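Local atomic coordinates of protein SSD1 (PDB entry 7AM1), a protein that binds messenger RNA and represses its translation, as a non-enzymatic member of the RNase II family. Residues Gly218-Ser222 and Ser317-Asn323; Pro258-Pro263 and His296-Leu301. All coordinates share one frame; numbering follows the deposited sequence.

Interaction 1 of 2, residues Gly218-Ser222 and Ser317-Asn323; sequences GQLFS and SILRDNN
Ser317 places its OG 3.3 Å from Ser222 CB, where helix 311-321 lies against the first strand of the CSD2 OB fold and then ends in a Schellman motif. The two serine hydroxyls are joined by a weak hydrogen bond at most, and Thr253 OG1 is a second weak partner of Ser222 OG. One turn further on, Arg320 contributes mainly its backbone: its carbonyl O faces Leu220 CB at 3.5 Å, while its guanidinium group leads away to a salt bridge with Asp316. Asp321 makes the central polar link. With CG anti to the backbone N (chi1 -168°), its carboxylate reaches the strand, and Asp321 OD1 accepts a nearly straight bond from Ser222 N (3.0 Å) that arrives from above the carboxylate plane. A water that donates to both Asp321 OD1 and Ser222 O completes the link, tying both backbone polar atoms of Ser222 to a single carboxylate oxygen. Asn322, the first residue to leave helical geometry, sends its CB away from 218-222; its ND2 bonds back to Ile318 O, and its amide also meets Gln708 and Gln712 of helix 689-725. Asn323, at positive phi, is the C-prime residue, with its N bonded to Arg320 O. Its side chain then reaches across to the other segment: Asn323 OD1 accepts Leu220 N at 2.8 Å, the donor lying nearly in line with the C=O bond.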
ATOM      1  N   GLY A 218       9.981  17.023 -11.366  1.00 57.99           N
ATOM      2  CA  GLY A 218      10.264  15.939 -12.287  1.00 57.15           C
ATOM      3  C   GLY A 218       9.389  14.712 -12.135  1.00 54.16           C
ATOM      4  O   GLY A 218       9.823  13.608 -12.475  1.00 53.74           O
ATOM      5  N   GLN A 219       8.158  14.871 -11.660  1.00 51.22           N
ATOM      6  CA  GLN A 219       7.258  13.730 -11.549  1.00 49.98           C
ATOM      7  C   GLN A 219       6.865  13.247 -12.941  1.00 49.98           C
ATOM      8  O   GLN A 219       6.736  14.033 -13.883  1.00 51.09           O
ATOM      9  CB  GLN A 219       6.011  14.107 -10.749  1.00 48.62           C
ATOM     10  CG  GLN A 219       6.273  14.408  -9.281  1.00 48.41           C
ATOM     11  CD  GLN A 219       5.008  14.766  -8.520  1.00 47.54           C
ATOM     12  OE1 GLN A 219       4.002  14.061  -8.590  1.00 48.38           O
ATOM     13  NE2 GLN A 219       5.059  15.866  -7.780  1.00 45.91           N
ATOM     14  N   LEU A 220       6.700  11.931 -13.072  1.00 49.09           N
ATOM     15  CA  LEU A 220       6.361  11.304 -14.339  1.00 48.14           C
ATOM     16  C   LEU A 220       4.993  10.645 -14.235  1.00 45.18           C
ATOM     17  O   LEU A 220       4.561  10.237 -13.151  1.00 44.35           O
ATOM     18  CB  LEU A 220       7.399  10.249 -14.742  1.00 49.62           C
ATOM     19  CG  LEU A 220       8.849  10.728 -14.815  1.00 51.33           C
ATOM     20  CD1 LEU A 220       9.799   9.552 -14.998  1.00 52.33           C
ATOM     21  CD2 LEU A 220       9.011  11.741 -15.937  1.00 51.19           C
ATOM     22  N   PHE A 221       4.316  10.549 -15.380  1.00 43.15           N
ATOM     23  CA  PHE A 221       2.978   9.982 -15.462  1.00 41.45           C
ATOM     24  C   PHE A 221       2.887   9.087 -16.685  1.00 41.47           C
ATOM     25  O   PHE A 221       3.193   9.523 -17.797  1.00 42.10           O
ATOM     26  CB  PHE A 221       1.911  11.077 -15.560  1.00 42.14           C
ATOM     27  CG  PHE A 221       2.007  12.108 -14.480  1.00 42.90           C
ATOM     28  CD1 PHE A 221       1.584  11.826 -13.198  1.00 41.29           C
ATOM     29  CD2 PHE A 221       2.519  13.365 -14.756  1.00 45.65           C
ATOM     30  CE1 PHE A 221       1.671  12.781 -12.202  1.00 42.12           C
ATOM     31  CE2 PHE A 221       2.611  14.319 -13.763  1.00 47.10           C
ATOM     32  CZ  PHE A 221       2.189  14.023 -12.483  1.00 44.82           C
ATOM     33  N   SER A 222       2.462   7.849 -16.481  1.00 42.31           N
ATOM     34  CA  SER A 222       2.195   6.941 -17.585  1.00 43.87           C
ATOM     35  C   SER A 222       0.741   7.088 -18.017  1.00 41.67           C
ATOM     36  O   SER A 222      -0.131   7.433 -17.214  1.00 40.65           O
ATOM     37  CB  SER A 222       2.476   5.500 -17.176  1.00 48.75           C
ATOM     38  OG  SER A 222       1.601   5.111 -16.134  1.00 51.32           O
ATOM     39  N   SER A 317       5.902   0.424 -17.177  1.00 43.93           N
ATOM     40  CA  SER A 317       4.974   1.537 -17.002  1.00 43.44           C
ATOM     41  C   SER A 317       4.664   1.776 -15.531  1.00 40.61           C
ATOM     42  O   SER A 317       4.552   2.927 -15.092  1.00 39.59           O
ATOM     43  CB  SER A 317       3.686   1.265 -17.778  1.00 45.87           C
ATOM     44  OG  SER A 317       2.693   2.220 -17.458  1.00 46.57           O
ATOM     45  N   ILE A 318       4.513   0.700 -14.755  1.00 38.06           N
ATOM     46  CA  ILE A 318       4.305   0.845 -13.318  1.00 36.67           C
ATOM     47  C   ILE A 318       5.497   1.542 -12.681  1.00 36.64           C
ATOM     48  O   ILE A 318       5.335   2.437 -11.843  1.00 36.22           O
ATOM     49  CB  ILE A 318       4.042  -0.529 -12.669  1.00 36.80           C
ATOM     50  CG1 ILE A 318       2.656  -1.033 -13.079  1.00 36.87           C
ATOM     51  CG2 ILE A 318       4.193  -0.442 -11.139  1.00 36.43           C
ATOM     52  CD1 ILE A 318       2.398  -2.482 -12.755  1.00 37.34           C
ATOM     53  N   LEU A 319       6.712   1.155 -13.073  1.00 39.34           N
ATOM     54  CA  LEU A 319       7.905   1.762 -12.494  1.00 40.90           C
ATOM     55  C   LEU A 319       8.000   3.242 -12.851  1.00 39.94           C
ATOM     56  O   LEU A 319       8.245   4.085 -11.979  1.00 39.45           O
ATOM     57  CB  LEU A 319       9.154   1.008 -12.954  1.00 42.81           C
ATOM     58  CG  LEU A 319       9.393  -0.359 -12.308  1.00 43.24           C
ATOM     59  CD1 LEU A 319      10.495  -1.107 -13.039  1.00 44.01           C
ATOM     60  CD2 LEU A 319       9.743  -0.214 -10.833  1.00 43.49           C
ATOM     61  N   ARG A 320       7.818   3.575 -14.136  1.00 39.23           N
ATOM     62  CA  ARG A 320       7.931   4.965 -14.568  1.00 41.01           C
ATOM     63  C   ARG A 320       6.842   5.830 -13.949  1.00 39.56           C
ATOM     64  O   ARG A 320       7.094   6.977 -13.560  1.00 37.91           O
ATOM     65  CB  ARG A 320       7.832   5.082 -16.087  1.00 45.00           C
ATOM     66  CG  ARG A 320       8.799   4.285 -16.928  1.00 51.42           C
ATOM     67  CD  ARG A 320      10.195   4.844 -16.900  1.00 58.36           C
ATOM     68  NE  ARG A 320      11.120   3.916 -17.542  1.00 64.42           N
ATOM     69  CZ  ARG A 320      11.323   3.865 -18.857  1.00 68.95           C
ATOM     70  NH1 ARG A 320      10.680   4.698 -19.664  1.00 70.04           N
ATOM     71  NH2 ARG A 320      12.176   2.992 -19.370  1.00 71.37           N
ATOM     72  N   ASP A 321       5.608   5.316 -13.901  1.00 41.66           N
ATOM     73  CA  ASP A 321       4.516   6.082 -13.314  1.00 43.53           C
ATOM     74  C   ASP A 321       4.809   6.409 -11.865  1.00 42.86           C
ATOM     75  O   ASP A 321       4.324   7.419 -11.342  1.00 43.74           O
ATOM     76  CB  ASP A 321       3.205   5.310 -13.416  1.00 46.72           C
ATOM     77  CG  ASP A 321       2.000   6.170 -13.090  1.00 50.76           C
ATOM     78  OD1 ASP A 321       1.912   7.308 -13.608  1.00 50.83           O
ATOM     79  OD2 ASP A 321       1.125   5.698 -12.332  1.00 53.36           O
ATOM     80  N   ASN A 322       5.575   5.555 -11.195  1.00 41.08           N
ATOM     81  CA  ASN A 322       6.009   5.802  -9.831  1.00 38.79           C
ATOM     82  C   ASN A 322       7.436   6.340  -9.756  1.00 40.51           C
ATOM     83  O   ASN A 322       8.085   6.207  -8.715  1.00 38.59           O
ATOM     84  CB  ASN A 322       5.837   4.524  -9.016  1.00 38.39           C
ATOM     85  CG  ASN A 322       4.374   4.194  -8.791  1.00 38.08           C
ATOM     86  OD1 ASN A 322       3.699   4.851  -8.000  1.00 38.66           O
ATOM     87  ND2 ASN A 322       3.872   3.196  -9.504  1.00 38.33           N
ATOM     88  N   ASN A 323       7.940   6.927 -10.846  1.00 44.33           N
ATOM     89  CA  ASN A 323       9.133   7.779 -10.818  1.00 48.18           C
ATOM     90  C   ASN A 323      10.425   6.996 -10.622  1.00 48.75           C
ATOM     91  O   ASN A 323      11.419   7.543 -10.136  1.00 48.41           O
ATOM     92  CB  ASN A 323       9.000   8.858  -9.742  1.00 50.73           C
ATOM     93  CG  ASN A 323       7.769   9.711  -9.936  1.00 52.36           C
ATOM     94  OD1 ASN A 323       7.709  10.505 -10.870  1.00 51.70           O
ATOM     95  ND2 ASN A 323       6.752   9.501  -9.105  1.00 53.57           N
TER
HETATM   96  O   HOH W   1       3.803  11.016  -9.522  1.00 52.86           O
HETATM   97  O   HOH W   2      -0.468   8.379 -14.600  1.00 41.52           O

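Interaction 2 of 2, residues Pro258-Pro263 and His296-Leu301; sequences PLIAIP and HPFGIL
The methyl group of Ala261 packs obliquely against two rings at once, its CB 3.5 Å from His296 CD2 and 3.6 Å from Phe298 CD1, at the point where the CSD2 OB-fold barrel is closed by a parallel pairing of its third and fifth strands. His296 has CG between its backbone N and carbonyl carbon (chi1 44°), which brings CD2 over one face of the Phe298 ring, toward the rim. Outside the contact, the His296 ring meets Trp249 edge-to-face and Phe298 has a cation-pi partner in Arg289. The strands bridge at a single pair, Ala261 with Phe298: Ala261 N donates to Pro297 O (2.9 Å), and Ala261 O accepts from Gly299 N (3.0 Å). Their directions diverge by 59°, consistent with the bridge not extending into a longer run. On the far side of the backbone from the rings, Ile260 CG2 approaches Gly299 so closely that a beta carbon on this glycine would collide with it. The Ile262 side chain folds back (chi2 -64°) to set CD1 against Gly299 C at 3.5 Å, and its CG2 touches Leu301 CG, the two side chains crossing at about a right angle. Pro297 completes the contact: Pro297 CG meets Pro258 CG at 3.8 Å, and the Pro297 ring also touches Trp290. Replacing Pro297 by an alanine takes away the ring, which would probably leave a gap beside Pro258 and Trp290 and give the chain next to His296 more freedom to turn. The Pro297 ring also lies against the carbonyl of Leu259, whose buried O has no hydrogen-bond partner in the model and lies 3.5 Å from Pro297 CD.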
ATOM      1  N   PRO A 258      -5.032  15.222 -13.687  1.00 46.31           N
ATOM      2  CA  PRO A 258      -5.934  15.647 -14.762  1.00 46.55           C
ATOM      3  C   PRO A 258      -5.347  15.324 -16.126  1.00 44.18           C
ATOM      4  O   PRO A 258      -4.157  15.030 -16.271  1.00 41.95           O
ATOM      5  CB  PRO A 258      -6.053  17.162 -14.551  1.00 49.04           C
ATOM      6  CG  PRO A 258      -4.790  17.545 -13.868  1.00 49.93           C
ATOM      7  CD  PRO A 258      -4.393  16.368 -13.013  1.00 48.92           C
ATOM      8  N   LEU A 259      -6.214  15.375 -17.137  1.00 43.84           N
ATOM      9  CA  LEU A 259      -5.743  15.322 -18.512  1.00 45.20           C
ATOM     10  C   LEU A 259      -4.692  16.401 -18.724  1.00 44.42           C
ATOM     11  O   LEU A 259      -4.801  17.511 -18.193  1.00 45.58           O
ATOM     12  CB  LEU A 259      -6.897  15.520 -19.498  1.00 48.27           C
ATOM     13  CG  LEU A 259      -7.939  14.406 -19.593  1.00 51.45           C
ATOM     14  CD1 LEU A 259      -9.077  14.827 -20.527  1.00 53.69           C
ATOM     15  CD2 LEU A 259      -7.306  13.101 -20.054  1.00 52.21           C
ATOM     16  N   ILE A 260      -3.665  16.068 -19.495  1.00 43.87           N
ATOM     17  CA  ILE A 260      -2.550  16.968 -19.759  1.00 43.88           C
ATOM     18  C   ILE A 260      -2.566  17.322 -21.236  1.00 46.26           C
ATOM     19  O   ILE A 260      -2.620  16.432 -22.094  1.00 46.53           O
ATOM     20  CB  ILE A 260      -1.202  16.344 -19.363  1.00 42.20           C
ATOM     21  CG1 ILE A 260      -1.214  15.935 -17.888  1.00 42.67           C
ATOM     22  CG2 ILE A 260      -0.078  17.328 -19.658  1.00 42.06           C
ATOM     23  CD1 ILE A 260      -0.034  15.058 -17.470  1.00 43.01           C
ATOM     24  N   ALA A 261      -2.532  18.616 -21.530  1.00 49.54           N
ATOM     25  CA  ALA A 261      -2.447  19.080 -22.906  1.00 51.78           C
ATOM     26  C   ALA A 261      -1.001  18.973 -23.375  1.00 50.64           C
ATOM     27  O   ALA A 261      -0.095  19.534 -22.748  1.00 49.45           O
ATOM     28  CB  ALA A 261      -2.956  20.514 -23.022  1.00 54.75           C
ATOM     29  N   ILE A 262      -0.791  18.246 -24.460  1.00 50.86           N
ATOM     30  CA  ILE A 262       0.528  18.079 -25.068  1.00 52.26           C
ATOM     31  C   ILE A 262       0.508  18.842 -26.392  1.00 55.81           C
ATOM     32  O   ILE A 262      -0.247  18.469 -27.300  1.00 55.30           O
ATOM     33  CB  ILE A 262       0.863  16.601 -25.299  1.00 52.09           C
ATOM     34  CG1 ILE A 262       0.747  15.793 -24.001  1.00 48.18           C
ATOM     35  CG2 ILE A 262       2.250  16.475 -25.915  1.00 54.07           C
ATOM     36  CD1 ILE A 262       1.719  16.188 -22.932  1.00 46.18           C
ATOM     37  N   PRO A 263       1.295  19.904 -26.549  1.00 60.82           N
ATOM     38  CA  PRO A 263       1.411  20.516 -27.879  1.00 67.57           C
ATOM     39  C   PRO A 263       1.853  19.467 -28.887  1.00 75.12           C
ATOM     40  O   PRO A 263       2.850  18.770 -28.686  1.00 77.71           O
ATOM     41  CB  PRO A 263       2.461  21.611 -27.676  1.00 66.62           C
ATOM     42  CG  PRO A 263       2.359  21.957 -26.221  1.00 63.31           C
ATOM     43  CD  PRO A 263       2.037  20.663 -25.525  1.00 59.99           C
ATOM     44  N   HIS A 296      -6.608  23.394 -17.983  1.00 50.42           N
ATOM     45  CA  HIS A 296      -5.857  22.151 -17.906  1.00 50.73           C
ATOM     46  C   HIS A 296      -4.380  22.449 -17.866  1.00 47.87           C
ATOM     47  O   HIS A 296      -3.926  23.481 -18.391  1.00 47.69           O
ATOM     48  CB  HIS A 296      -6.164  21.262 -19.120  1.00 56.88           C
ATOM     49  CG  HIS A 296      -6.183  22.021 -20.409  1.00 65.25           C
ATOM     50  ND1 HIS A 296      -7.352  22.420 -21.021  1.00 68.00           N
ATOM     51  CD2 HIS A 296      -5.174  22.497 -21.178  1.00 68.14           C
ATOM     52  CE1 HIS A 296      -7.063  23.091 -22.122  1.00 69.63           C
ATOM     53  NE2 HIS A 296      -5.749  23.150 -22.241  1.00 69.20           N
ATOM     54  N   PRO A 297      -3.576  21.584 -17.248  1.00 47.51           N
ATOM     55  CA  PRO A 297      -2.128  21.751 -17.301  1.00 46.80           C
ATOM     56  C   PRO A 297      -1.583  21.409 -18.680  1.00 47.86           C
ATOM     57  O   PRO A 297      -2.210  20.709 -19.478  1.00 48.57           O
ATOM     58  CB  PRO A 297      -1.612  20.776 -16.239  1.00 45.48           C
ATOM     59  CG  PRO A 297      -2.656  19.717 -16.169  1.00 45.14           C
ATOM     60  CD  PRO A 297      -3.969  20.402 -16.447  1.00 46.74           C
ATOM     61  N   PHE A 298      -0.406  21.954 -18.961  1.00 50.66           N
ATOM     62  CA  PHE A 298       0.362  21.617 -20.148  1.00 53.03           C
ATOM     63  C   PHE A 298       1.564  20.777 -19.738  1.00 49.73           C
ATOM     64  O   PHE A 298       2.094  20.920 -18.632  1.00 47.46           O
ATOM     65  CB  PHE A 298       0.817  22.878 -20.888  1.00 58.99           C
ATOM     66  CG  PHE A 298      -0.320  23.721 -21.402  1.00 63.11           C
ATOM     67  CD1 PHE A 298      -0.891  23.462 -22.638  1.00 63.69           C
ATOM     68  CD2 PHE A 298      -0.814  24.774 -20.650  1.00 65.96           C
ATOM     69  CE1 PHE A 298      -1.939  24.235 -23.114  1.00 65.40           C
ATOM     70  CE2 PHE A 298      -1.857  25.550 -21.118  1.00 67.45           C
ATOM     71  CZ  PHE A 298      -2.422  25.279 -22.353  1.00 67.06           C
ATOM     72  N   GLY A 299       1.998  19.905 -20.642  1.00 50.50           N
ATOM     73  CA  GLY A 299       3.070  18.982 -20.328  1.00 51.69           C
ATOM     74  C   GLY A 299       3.899  18.607 -21.535  1.00 53.32           C
ATOM     75  O   GLY A 299       3.702  19.155 -22.622  1.00 53.78           O
ATOM     76  N   ILE A 300       4.839  17.678 -21.352  1.00 52.28           N
ATOM     77  CA  ILE A 300       5.702  17.213 -22.427  1.00 55.27           C
ATOM     78  C   ILE A 300       5.671  15.690 -22.433  1.00 54.66           C
ATOM     79  O   ILE A 300       5.375  15.048 -21.423  1.00 49.02           O
ATOM     80  CB  ILE A 300       7.153  17.715 -22.257  1.00 58.54           C
ATOM     81  CG1 ILE A 300       7.744  17.182 -20.948  1.00 57.89           C
ATOM     82  CG2 ILE A 300       7.188  19.235 -22.248  1.00 61.00           C
ATOM     83  CD1 ILE A 300       9.203  17.560 -20.698  1.00 59.48           C
ATOM     84  N   LEU A 301       6.010  15.112 -23.583  1.00 63.32           N
ATOM     85  CA  LEU A 301       6.197  13.671 -23.680  1.00 65.65           C
ATOM     86  C   LEU A 301       7.635  13.334 -23.318  1.00 66.53           C
ATOM     87  O   LEU A 301       8.573  13.942 -23.844  1.00 71.69           O
ATOM     88  CB  LEU A 301       5.881  13.150 -25.079  1.00 67.59           C
ATOM     89  CG  LEU A 301       4.417  13.147 -25.500  1.00 66.63           C
ATOM     90  CD1 LEU A 301       4.279  12.529 -26.883  1.00 67.88           C
ATOM     91  CD2 LEU A 301       3.583  12.379 -24.492  1.00 64.27           C
TER

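In the fold
Both contacts belong to the CSD2 barrel, whose five strands pair antiparallel from 260-263 through 247-252, 221-226 and 281-289 to 298-307. Interaction 2 joins the two outermost strands of that order and so closes the barrel; interaction 1 sets helix 311-321, which follows strand 298-307, against the start of the central strand. Both segments of interaction 2 fall between the two of interaction 1 in the sequence. Their centres are about 15 Å apart, and they meet in the barrel interior through Phe221 CD2 and Ile260 CD1, 4.1 Å apart. Beyond the helix end, Asn322 and Asn323 touch helix 689-725, so this end of the CSD2 domain also packs against that helix.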